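Local coordinates for methyltransferase domain-containing protein (Serratia marcescens, PDB 7CLU) that probably transfers a methyl group from S-adenosyl-L-methionine to a substrate oxygen in the synthesis of the red pigment prodigiosin, at residues E88-G96 / D144-F152. Sequence-based numbering, arbitrary orientation.
Sequences EPQWLGWLG and DFQEFLGKF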
loop_
_atom_site.group_PDB
_atom_site.type_symbol
_atom_site.label_atom_id
_atom_site.label_comp_id
_atom_site.label_asym_id
_atom_site.label_seq_id
_atom_site.Cartn_x
_atom_site.Cartn_y
_atom_site.Cartn_z
ATOM N N GLU A 88 20.370 -7.841 -10.682
ATOM C CA GLU A 88 20.306 -6.755 -11.641
ATOM C C GLU A 88 20.516 -5.417 -10.932
ATOM O O GLU A 88 20.031 -5.218 -9.815
ATOM C CB GLU A 88 18.966 -6.768 -12.372
ATOM C CG GLU A 88 18.783 -7.993 -13.258
ATOM C CD GLU A 88 19.777 -8.048 -14.405
ATOM O OE1 GLU A 88 20.105 -6.977 -14.972
ATOM O OE2 GLU A 88 20.223 -9.171 -14.742
ATOM N N PRO A 89 21.241 -4.487 -11.552
ATOM C CA PRO A 89 21.590 -3.241 -10.853
ATOM C C PRO A 89 20.393 -2.393 -10.442
ATOM O O PRO A 89 20.567 -1.498 -9.608
ATOM C CB PRO A 89 22.474 -2.506 -11.868
ATOM C CG PRO A 89 22.144 -3.130 -13.184
ATOM C CD PRO A 89 21.853 -4.558 -12.888
ATOM N N GLN A 90 19.196 -2.646 -10.973
ATOM C CA GLN A 90 17.998 -1.904 -10.598
ATOM C C GLN A 90 17.081 -2.698 -9.660
ATOM O O GLN A 90 15.921 -2.320 -9.467
ATOM C CB GLN A 90 17.251 -1.464 -11.859
ATOM C CG GLN A 90 17.933 -0.309 -12.597
ATOM C CD GLN A 90 17.088 0.958 -12.631
ATOM O OE1 GLN A 90 16.299 1.170 -13.563
ATOM N NE2 GLN A 90 17.241 1.804 -11.612
ATOM N N TRP A 91 17.595 -3.777 -9.075
ATOM C CA TRP A 91 16.880 -4.626 -8.130
ATOM C C TRP A 91 16.170 -3.811 -7.056
ATOM O O TRP A 91 16.753 -2.907 -6.454
ATOM C CB TRP A 91 17.903 -5.587 -7.513
ATOM C CG TRP A 91 17.594 -6.325 -6.211
ATOM C CD1 TRP A 91 18.344 -6.287 -5.052
ATOM C CD2 TRP A 91 16.535 -7.261 -5.959
ATOM N NE1 TRP A 91 17.806 -7.122 -4.114
ATOM C CE2 TRP A 91 16.706 -7.743 -4.646
ATOM C CE3 TRP A 91 15.465 -7.738 -6.715
ATOM C CZ2 TRP A 91 15.832 -8.653 -4.066
ATOM C CZ3 TRP A 91 14.613 -8.657 -6.143
ATOM C CH2 TRP A 91 14.791 -9.096 -4.829
ATOM N N LEU A 92 14.899 -4.131 -6.824
ATOM C CA LEU A 92 14.082 -3.372 -5.884
ATOM C C LEU A 92 14.131 -3.931 -4.466
ATOM O O LEU A 92 13.428 -3.418 -3.590
ATOM C CB LEU A 92 12.635 -3.313 -6.396
ATOM C CG LEU A 92 12.421 -2.358 -7.569
ATOM C CD1 LEU A 92 10.973 -2.310 -8.056
ATOM C CD2 LEU A 92 12.929 -0.961 -7.220
ATOM N N GLY A 93 14.969 -4.942 -4.215
ATOM C CA GLY A 93 14.949 -5.616 -2.926
ATOM C C GLY A 93 15.203 -4.699 -1.743
ATOM O O GLY A 93 14.612 -4.878 -0.673
ATOM N N TRP A 94 16.080 -3.705 -1.905
ATOM C CA TRP A 94 16.332 -2.831 -0.762
ATOM C C TRP A 94 15.067 -2.095 -0.356
ATOM O O TRP A 94 14.752 -2.006 0.835
ATOM C CB TRP A 94 17.453 -1.821 -1.030
ATOM C CG TRP A 94 17.707 -1.005 0.231
ATOM C CD1 TRP A 94 18.617 -1.279 1.220
ATOM C CD2 TRP A 94 16.986 0.160 0.662
ATOM N NE1 TRP A 94 18.525 -0.338 2.219
ATOM C CE2 TRP A 94 17.527 0.551 1.904
ATOM C CE3 TRP A 94 15.942 0.914 0.116
ATOM C CZ2 TRP A 94 17.058 1.664 2.603
ATOM C CZ3 TRP A 94 15.475 2.014 0.815
ATOM C CH2 TRP A 94 16.034 2.378 2.040
ATOM N N LEU A 95 14.323 -1.562 -1.330
ATOM C CA LEU A 95 13.082 -0.873 -0.989
ATOM C C LEU A 95 12.100 -1.823 -0.320
ATOM O O LEU A 95 11.455 -1.469 0.675
ATOM C CB LEU A 95 12.466 -0.244 -2.232
ATOM C CG LEU A 95 11.155 0.544 -2.088
ATOM C CD1 LEU A 95 11.315 1.659 -1.065
ATOM C CD2 LEU A 95 10.721 1.113 -3.449
ATOM N N GLY A 96 11.978 -3.039 -0.851
ATOM C CA GLY A 96 11.100 -4.017 -0.240
ATOM C C GLY A 96 11.403 -4.244 1.226
ATOM O O GLY A 96 10.491 -4.289 2.060
ATOM N N ASP A 144 23.693 1.881 2.483
ATOM C CA ASP A 144 22.768 1.054 1.706
ATOM C C ASP A 144 21.628 1.894 1.155
ATOM O O ASP A 144 21.198 1.709 0.008
ATOM C CB ASP A 144 22.177 -0.071 2.557
ATOM C CG ASP A 144 23.212 -1.059 3.052
ATOM O OD1 ASP A 144 24.362 -1.020 2.569
ATOM O OD2 ASP A 144 22.848 -1.889 3.927
ATOM N N PHE A 145 21.099 2.797 1.981
ATOM C CA PHE A 145 20.016 3.668 1.549
ATOM C C PHE A 145 20.465 4.552 0.393
ATOM O O PHE A 145 19.782 4.660 -0.637
ATOM C CB PHE A 145 19.554 4.508 2.739
ATOM C CG PHE A 145 18.607 5.621 2.384
ATOM C CD1 PHE A 145 17.277 5.356 2.108
ATOM C CD2 PHE A 145 19.040 6.938 2.365
ATOM C CE1 PHE A 145 16.393 6.374 1.802
ATOM C CE2 PHE A 145 18.167 7.968 2.053
ATOM C CZ PHE A 145 16.834 7.683 1.774
ATOM N N GLN A 146 21.632 5.172 0.538
ATOM C CA GLN A 146 22.058 6.142 -0.457
ATOM C C GLN A 146 22.426 5.464 -1.770
ATOM O O GLN A 146 22.175 6.021 -2.844
ATOM C CB GLN A 146 23.203 6.975 0.117
ATOM C CG GLN A 146 22.714 7.870 1.275
ATOM C CD GLN A 146 23.682 8.957 1.671
ATOM O OE1 GLN A 146 24.840 8.689 1.994
ATOM N NE2 GLN A 146 23.209 10.196 1.667
ATOM N N GLU A 147 22.966 4.246 -1.712
ATOM C CA GLU A 147 23.277 3.539 -2.944
ATOM C C GLU A 147 22.005 3.072 -3.649
ATOM O O GLU A 147 21.950 3.058 -4.881
ATOM C CB GLU A 147 24.229 2.373 -2.660
ATOM C CG GLU A 147 24.637 1.604 -3.913
ATOM C CD GLU A 147 26.109 1.770 -4.271
ATOM O OE1 GLU A 147 26.884 2.266 -3.419
ATOM O OE2 GLU A 147 26.484 1.417 -5.414
ATOM N N PHE A 148 20.967 2.714 -2.899
ATOM C CA PHE A 148 19.680 2.470 -3.537
ATOM C C PHE A 148 19.151 3.734 -4.214
ATOM O O PHE A 148 18.769 3.714 -5.392
ATOM C CB PHE A 148 18.682 1.954 -2.517
ATOM C CG PHE A 148 17.321 1.756 -3.077
ATOM C CD1 PHE A 148 17.058 0.670 -3.906
ATOM C CD2 PHE A 148 16.309 2.652 -2.801
ATOM C CE1 PHE A 148 15.793 0.470 -4.437
ATOM C CE2 PHE A 148 15.037 2.460 -3.326
ATOM C CZ PHE A 148 14.783 1.368 -4.150
ATOM N N LEU A 149 19.101 4.843 -3.473
ATOM C CA LEU A 149 18.612 6.093 -4.042
ATOM C C LEU A 149 19.418 6.512 -5.259
ATOM O O LEU A 149 18.873 7.123 -6.182
ATOM C CB LEU A 149 18.668 7.206 -2.996
ATOM C CG LEU A 149 17.520 7.343 -2.000
ATOM C CD1 LEU A 149 17.671 8.672 -1.295
ATOM C CD2 LEU A 149 16.157 7.231 -2.687
ATOM N N GLY A 150 20.722 6.225 -5.257
ATOM C CA GLY A 150 21.571 6.649 -6.358
ATOM C C GLY A 150 21.081 6.127 -7.692
ATOM O O GLY A 150 21.094 6.845 -8.691
ATOM N N LYS A 151 20.612 4.877 -7.714
ATOM C CA LYS A 151 20.026 4.313 -8.921
ATOM C C LYS A 151 18.877 5.171 -9.432
ATOM O O LYS A 151 18.817 5.503 -10.622
ATOM C CB LYS A 151 19.533 2.890 -8.647
ATOM C CG LYS A 151 20.632 1.848 -8.581
ATOM C CD LYS A 151 20.312 0.753 -7.570
ATOM C CE LYS A 151 18.826 0.389 -7.546
ATOM N NZ LYS A 151 18.604 -1.002 -7.054
ATOM N N PHE A 152 17.946 5.530 -8.547
ATOM C CA PHE A 152 16.789 6.313 -8.961
ATOM C C PHE A 152 17.153 7.716 -9.393
ATOM O O PHE A 152 16.376 8.345 -10.112
ATOM C CB PHE A 152 15.773 6.422 -7.824
ATOM C CG PHE A 152 14.913 5.232 -7.690
ATOM C CD1 PHE A 152 15.347 4.142 -6.969
ATOM C CD2 PHE A 152 13.678 5.180 -8.317
ATOM C CE1 PHE A 152 14.561 3.023 -6.857
ATOM C CE2 PHE A 152 12.885 4.059 -8.210
ATOM C CZ PHE A 152 13.320 2.986 -7.461
HETATM O O HOH W 1 20.418 -1.659 4.659
#
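The ammonium of K151 is gripped by two backbone carbonyls of the loop that leads into helix 93-107: NZ donates to W91 O at 2.7 Å and, weakly, to P89 O at 3.3 Å. W91 O receives it at a C=O...N angle of 137°. Lysine suits this place because bends at chi2 (146°) and chi3 (37°) carry its methylenes past P89 O and bring NZ to W91 O. Farther along, W94 lays its indole across helix 139-152, one face over F145 CA and F148 CB. W94 CE3 lies over one face of the F148 ring, toward its rim and 3.4 Å from F148 CD2, in an oblique pairing. W94 CH2 meets the F145 ring at its edge, and a water that donates to D144 OD2 (2.5 Å from its O) accepts a weak hydrogen bond from W94 NE1. F148, with CG anti to its backbone N, reaches L95, and L95 CB lies 3.4 Å from F148 CZ. L92 CD2 touches F152 CZ at the ring edge, and K5 of the second subunit packs on both residues. The lysine thus brings a positive charge to two loop carbonyls, while the aromatic cluster of W94, F145 and F148 fastens the start of helix 93-107 to helix 139-152, whose Q146 binds S-adenosyl-L-homocysteine.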